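Local coordinates for protein alginate lyase, family PL7 (Zobellia galactanivorans, PDB 4BE3) that cleaves alginate as an exolytic lyase of polysaccharide lyase family 7, probably acting on poly-mannuronate among its substrates, at residues Arg65-Gln70 / Gly259-Thr264; Leu86-Val91 / Tyr103-Gly108. All blocks are in the same frame, centred on the assembly; numbering follows the deposited sequence.

Interaction 1 (Arg65-Gln70 / Gly259-Thr264). With SRT (S,R meso-tartaric acid), chain C.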
loop_
_atom_site.group_PDB
_atom_site.type_symbol
_atom_site.label_atom_id
_atom_site.label_comp_id
_atom_site.label_asym_id
_atom_site.label_seq_id
_atom_site.Cartn_x
_atom_site.Cartn_y
_atom_site.Cartn_z
ATOM N N ARG A 65 20.820 -0.204 15.722
ATOM C CA ARG A 65 20.649 -0.785 14.337
ATOM C C ARG A 65 21.268 0.206 13.326
ATOM O O ARG A 65 21.351 1.400 13.638
ATOM C CB ARG A 65 19.140 -0.966 14.025
ATOM C CG ARG A 65 18.387 0.370 13.804
ATOM C CD ARG A 65 16.872 0.150 13.801
ATOM N NE ARG A 65 16.398 -0.033 15.214
ATOM C CZ ARG A 65 15.352 -0.772 15.511
ATOM N NH1 ARG A 65 14.820 -1.588 14.543
ATOM N NH2 ARG A 65 14.821 -0.764 16.730
ATOM N N THR A 66 21.639 -0.319 12.166
ATOM C CA THR A 66 21.764 0.549 10.950
ATOM C C THR A 66 20.798 -0.123 10.021
ATOM O O THR A 66 21.083 -1.306 9.562
ATOM C CB THR A 66 23.160 0.474 10.416
ATOM O OG1 THR A 66 24.045 1.086 11.378
ATOM C CG2 THR A 66 23.213 1.285 9.089
ATOM N N GLU A 67 19.592 0.458 9.797
ATOM C CA GLU A 67 18.554 -0.427 9.156
ATOM C C GLU A 67 17.594 0.540 8.387
ATOM O O GLU A 67 17.201 1.625 8.940
ATOM C CB GLU A 67 17.764 -1.092 10.341
ATOM C CG GLU A 67 16.807 -2.185 9.837
ATOM C CD GLU A 67 16.009 -2.811 10.959
ATOM O OE1 GLU A 67 15.574 -2.085 11.925
ATOM O OE2 GLU A 67 15.754 -4.023 10.809
ATOM N N LEU A 68 17.169 0.046 7.254
ATOM C CA LEU A 68 16.129 0.818 6.443
ATOM C C LEU A 68 14.760 0.586 7.000
ATOM O O LEU A 68 14.476 -0.562 7.478
ATOM C CB LEU A 68 16.179 0.222 5.064
ATOM C CG LEU A 68 17.497 0.230 4.380
ATOM C CD1 LEU A 68 17.225 -0.321 2.943
ATOM C CD2 LEU A 68 18.016 1.696 4.212
ATOM N N GLY A 69 13.813 1.531 6.861
ATOM C CA GLY A 69 12.415 1.267 7.183
ATOM C C GLY A 69 11.642 1.715 5.926
ATOM O O GLY A 69 11.948 2.806 5.329
ATOM N N GLN A 70 10.698 0.890 5.556
ATOM C CA GLN A 70 9.921 1.232 4.320
ATOM C C GLN A 70 8.987 2.426 4.642
ATOM O O GLN A 70 8.220 2.443 5.640
ATOM C CB GLN A 70 9.095 -0.022 3.949
ATOM C CG GLN A 70 8.138 0.215 2.807
ATOM C CD GLN A 70 7.338 -1.058 2.581
ATOM O OE1 GLN A 70 7.036 -1.810 3.585
ATOM N NE2 GLN A 70 6.819 -1.282 1.344
ATOM N N GLY A 259 18.280 -4.593 6.994
ATOM C CA GLY A 259 19.625 -4.029 7.238
ATOM C C GLY A 259 20.314 -4.867 8.352
ATOM O O GLY A 259 20.278 -6.122 8.247
ATOM N N ALA A 260 20.924 -4.170 9.338
ATOM C CA ALA A 260 21.590 -4.849 10.463
ATOM C C ALA A 260 21.014 -4.298 11.759
ATOM O O ALA A 260 21.418 -3.227 12.216
ATOM C CB ALA A 260 23.082 -4.613 10.374
ATOM N N TYR A 261 20.108 -5.060 12.382
ATOM C CA TYR A 261 19.505 -4.617 13.657
ATOM C C TYR A 261 20.185 -5.556 14.651
ATOM O O TYR A 261 19.845 -6.769 14.717
ATOM C CB TYR A 261 17.999 -4.920 13.527
ATOM C CG TYR A 261 17.189 -4.661 14.808
ATOM C CD1 TYR A 261 17.671 -3.826 15.838
ATOM C CD2 TYR A 261 15.886 -5.236 14.896
ATOM C CE1 TYR A 261 16.818 -3.551 16.948
ATOM C CE2 TYR A 261 15.082 -4.959 15.995
ATOM C CZ TYR A 261 15.544 -4.148 16.965
ATOM O OH TYR A 261 14.698 -3.903 18.038
ATOM N N ASN A 262 21.124 -5.014 15.368
ATOM C CA ASN A 262 22.049 -5.847 16.233
ATOM C C ASN A 262 21.285 -6.326 17.413
ATOM O O ASN A 262 20.758 -5.501 18.113
ATOM C CB ASN A 262 23.158 -4.966 16.680
ATOM C CG ASN A 262 24.367 -5.802 17.196
ATOM O OD1 ASN A 262 24.204 -7.019 17.390
ATOM N ND2 ASN A 262 25.499 -5.174 17.350
ATOM N N GLN A 263 21.223 -7.660 17.691
ATOM C CA GLN A 263 20.492 -8.003 18.901
ATOM C C GLN A 263 21.493 -8.283 20.028
ATOM O O GLN A 263 21.048 -8.641 21.117
ATOM C CB GLN A 263 19.833 -9.369 18.685
ATOM C CG GLN A 263 18.940 -9.326 17.412
ATOM C CD GLN A 263 17.762 -8.379 17.610
ATOM O OE1 GLN A 263 17.715 -7.257 16.921
ATOM N NE2 GLN A 263 16.833 -8.709 18.420
ATOM N N THR A 264 22.765 -7.997 19.815
ATOM C CA THR A 264 23.658 -8.136 20.997
ATOM C C THR A 264 23.926 -6.721 21.583
ATOM O O THR A 264 24.376 -5.807 20.910
ATOM C CB THR A 264 25.041 -8.708 20.498
ATOM O OG1 THR A 264 24.850 -9.993 19.928
ATOM C CG2 THR A 264 25.940 -8.982 21.800
HETATM O O1 SRT C . 11.260 0.468 16.007
HETATM O O11 SRT C . 11.633 -0.532 13.963
HETATM C C1 SRT C . 11.501 0.411 14.768
HETATM C C2 SRT C . 11.844 1.614 13.960
HETATM O O2 SRT C . 11.207 1.786 12.674
HETATM C C3 SRT C . 12.696 2.673 14.610
HETATM O O3 SRT C . 13.824 1.999 14.242
HETATM C C4 SRT C . 12.588 4.059 14.154
HETATM O O4 SRT C . 13.452 4.577 13.456
HETATM O O41 SRT C . 11.545 4.682 14.338
#
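The guanidinium of R65 lies flat on the ring of Y261, the two planes only 18° apart and CZ 3.8 Å from the ring centroid, a stacked cation-pi pair. Both side chains leave the same face of the sheet and run side by side. In R65 a bend at chi3 (77°) turns the guanidinium out of line with the chain before it. Y261 holds CG anti to its own backbone N (chi1 174°), which sends the ring alongside the arginine; its hydroxyl is hydrogen-bonded to S61. The opposite face of the guanidinium carries O3 of the bound meso-tartaric acid, 3.4 Å from CZ, so the flat group is sandwiched between ring and ligand. Its NH1 donates within the guanidinium plane to E67 OE1 at 2.8 Å, a salt bridge that fixes the rotation of the group. E67 OE1 is also salt-bridged to K257, which hydrogen-bonds the tartrate, while E67 OE2 comes to 3.6 Å from Y261 CB. Two antiparallel strands of the concave sheet of a PL7 beta-jelly roll set up this cluster: T66 and A260 form the hydrogen-bonded pair, with T66 N to A260 O and A260 N to T66 O both 2.9 Å, and R65 faces Y261 in the non-hydrogen-bonded pair beside it. A leucine in place of R65 would probably cost E67 one of its cationic mates and leave one face of the Y261 ring without its stacked charge. G259, paired with E67, sits where the chain turns a corner between strands 254-258 and 260-262.

Interaction 2 (Leu86-Val91 / Tyr103-Gly108)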
loop_
_atom_site.group_PDB
_atom_site.type_symbol
_atom_site.label_atom_id
_atom_site.label_comp_id
_atom_site.label_asym_id
_atom_site.label_seq_id
_atom_site.Cartn_x
_atom_site.Cartn_y
_atom_site.Cartn_z
ATOM N N LEU A 86 21.753 -11.607 0.582
ATOM C CA LEU A 86 22.682 -10.925 1.524
ATOM C C LEU A 86 23.719 -11.935 2.047
ATOM O O LEU A 86 23.572 -13.121 1.751
ATOM C CB LEU A 86 21.867 -10.395 2.765
ATOM C CG LEU A 86 21.182 -11.555 3.600
ATOM C CD1 LEU A 86 21.176 -11.090 5.059
ATOM C CD2 LEU A 86 19.720 -11.732 3.153
ATOM N N LYS A 87 24.743 -11.473 2.768
ATOM C CA LYS A 87 25.604 -12.383 3.551
ATOM C C LYS A 87 25.900 -11.637 4.780
ATOM O O LYS A 87 26.085 -10.398 4.762
ATOM C CB LYS A 87 26.809 -12.851 2.755
ATOM C CG LYS A 87 27.650 -11.700 2.185
ATOM C CD LYS A 87 28.621 -12.278 1.156
ATOM C CE LYS A 87 29.600 -11.140 0.761
ATOM N NZ LYS A 87 30.513 -11.819 -0.219
ATOM N N VAL A 88 25.926 -12.355 5.932
ATOM C CA VAL A 88 26.303 -11.742 7.157
ATOM C C VAL A 88 27.770 -11.877 7.260
ATOM O O VAL A 88 28.311 -12.973 7.102
ATOM C CB VAL A 88 25.572 -12.435 8.358
ATOM C CG1 VAL A 88 26.046 -11.851 9.699
ATOM C CG2 VAL A 88 24.034 -12.250 8.196
ATOM N N GLN A 89 28.438 -10.735 7.584
ATOM C CA GLN A 89 29.925 -10.680 7.606
ATOM C C GLN A 89 30.360 -10.717 9.066
ATOM O O GLN A 89 31.496 -11.069 9.290
ATOM C CB GLN A 89 30.485 -9.405 6.978
ATOM C CG GLN A 89 30.138 -9.411 5.451
ATOM C CD GLN A 89 30.956 -10.447 4.663
ATOM O OE1 GLN A 89 30.969 -11.582 4.997
ATOM N NE2 GLN A 89 31.609 -10.043 3.567
ATOM N N HIS A 90 29.525 -10.309 10.034
ATOM C CA HIS A 90 30.057 -10.257 11.362
ATOM C C HIS A 90 28.913 -10.186 12.355
ATOM O O HIS A 90 27.944 -9.518 12.043
ATOM C CB HIS A 90 30.928 -8.985 11.546
ATOM C CG HIS A 90 31.823 -9.100 12.753
ATOM N ND1 HIS A 90 31.442 -8.740 14.034
ATOM C CD2 HIS A 90 33.096 -9.656 12.842
ATOM C CE1 HIS A 90 32.526 -8.962 14.880
ATOM N NE2 HIS A 90 33.521 -9.529 14.145
ATOM N N VAL A 91 28.972 -10.937 13.509
ATOM C CA VAL A 91 28.073 -10.720 14.645
ATOM C C VAL A 91 28.934 -10.503 15.888
ATOM O O VAL A 91 30.152 -10.702 15.830
ATOM C CB VAL A 91 27.170 -11.955 14.917
ATOM C CG1 VAL A 91 26.102 -12.112 13.760
ATOM C CG2 VAL A 91 28.061 -13.226 15.033
ATOM N N TYR A 103 24.827 -12.894 20.041
ATOM C CA TYR A 103 25.585 -13.227 18.850
ATOM C C TYR A 103 24.671 -13.245 17.620
ATOM O O TYR A 103 25.007 -13.926 16.654
ATOM C CB TYR A 103 26.229 -14.639 18.944
ATOM C CG TYR A 103 26.838 -14.927 20.342
ATOM C CD1 TYR A 103 27.842 -14.132 20.890
ATOM C CD2 TYR A 103 26.326 -16.043 21.026
ATOM C CE1 TYR A 103 28.333 -14.499 22.183
ATOM C CE2 TYR A 103 26.868 -16.417 22.263
ATOM C CZ TYR A 103 27.773 -15.607 22.813
ATOM O OH TYR A 103 28.250 -16.043 24.090
ATOM N N SER A 104 23.640 -12.415 17.659
ATOM C CA SER A 104 22.735 -12.494 16.465
ATOM C C SER A 104 22.465 -11.072 15.900
ATOM O O SER A 104 22.700 -10.023 16.540
ATOM C CB SER A 104 21.361 -13.068 16.905
ATOM O OG SER A 104 20.500 -12.300 17.753
ATOM N N VAL A 105 21.874 -11.096 14.750
ATOM C CA VAL A 105 21.551 -9.787 14.039
ATOM C C VAL A 105 20.276 -10.049 13.256
ATOM O O VAL A 105 20.084 -11.153 12.690
ATOM C CB VAL A 105 22.721 -9.349 13.110
ATOM C CG1 VAL A 105 23.087 -10.389 12.039
ATOM C CG2 VAL A 105 22.356 -8.039 12.370
ATOM N N VAL A 106 19.335 -9.086 13.274
ATOM C CA VAL A 106 18.086 -9.300 12.452
ATOM C C VAL A 106 18.359 -8.563 11.128
ATOM O O VAL A 106 18.800 -7.398 11.091
ATOM C CB VAL A 106 16.962 -8.588 13.295
ATOM C CG1 VAL A 106 15.667 -8.417 12.412
ATOM C CG2 VAL A 106 16.577 -9.647 14.416
ATOM N N VAL A 107 18.014 -9.284 10.058
ATOM C CA VAL A 107 18.368 -8.923 8.692
ATOM C C VAL A 107 17.103 -8.602 7.836
ATOM O O VAL A 107 17.271 -8.156 6.689
ATOM C CB VAL A 107 19.170 -9.997 7.970
ATOM C CG1 VAL A 107 20.479 -10.151 8.743
ATOM C CG2 VAL A 107 18.419 -11.350 7.910
ATOM N N GLY A 108 15.937 -8.783 8.405
ATOM C CA GLY A 108 14.638 -8.324 7.762
ATOM C C GLY A 108 13.496 -8.444 8.714
ATOM O O GLY A 108 13.554 -9.310 9.655
#
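L86 meets V107 at the start of this contact, its CD1 lying 3.7 Å from V107 CB, and the two side chains cross at about a right angle. The CD1 methyl also approaches both V107 methyls, so one leucine branch covers the end of the valine. A chi1 of 62° places L86 CG between the backbone N and carbonyl carbon, and CD1 extends from there to V107. Two residues on, V88 splits its methyls between two partners: CG1 meets V105 CG1 tip to tip at 4.0 Å, and CG2 is 4.2 Å from V107 CG1. With CG1 anti to the backbone N (chi1 176°) and CG2 on the N side, anti to the carbonyl carbon, the fork straddles the two valines of the facing strand. Q89 and H90 both face E297 of the neighbouring strand, a classic beta bulge, and H90 turns away from the contact to stack on Y295. The extra residue lets V91 point inward again, three positions after V88. V91 CG1 reaches V105 CG1 at 3.9 Å, whereas its CB rests 3.4 Å from the carbonyl O of Y103, where the chain enters the second strand. The strand axes stay 9.7 Å apart at closest, the spacing of facing sheets: these apolar side chains form part of the hydrophobic core of the jelly-roll sandwich. Strand 80-90 lies between strands 295-306 and 187-194 in one sheet, V298, F300, F187 and Y189 touching L86; in the other, strand 104-112 lies between 121-126, which supplies Y125 against V88, and 254-258 with 260-262.

With about 9 Å between their centres, interactions 1 and 2 show how a two-sheet fold places a ligand-binding surface and a hydrophobic core on the two faces of one sheet. Strand 104-112 is the neighbour of strand 260-262 in that sheet, and they are joined directly by a probable hydrogen bond from V106 N to Y261 O, with a second probable bond linking Y103 N and T264 OG1. Interaction 1 pairs strands within the sheet and contributes R65 to the tartrate pocket; interaction 2 joins its inner face to the second sheet. Along the chain the order is 65-70, 80-90, 104-112 and, much later, 260-262, so the short-range contact falls within the span bracketed by the long-range one.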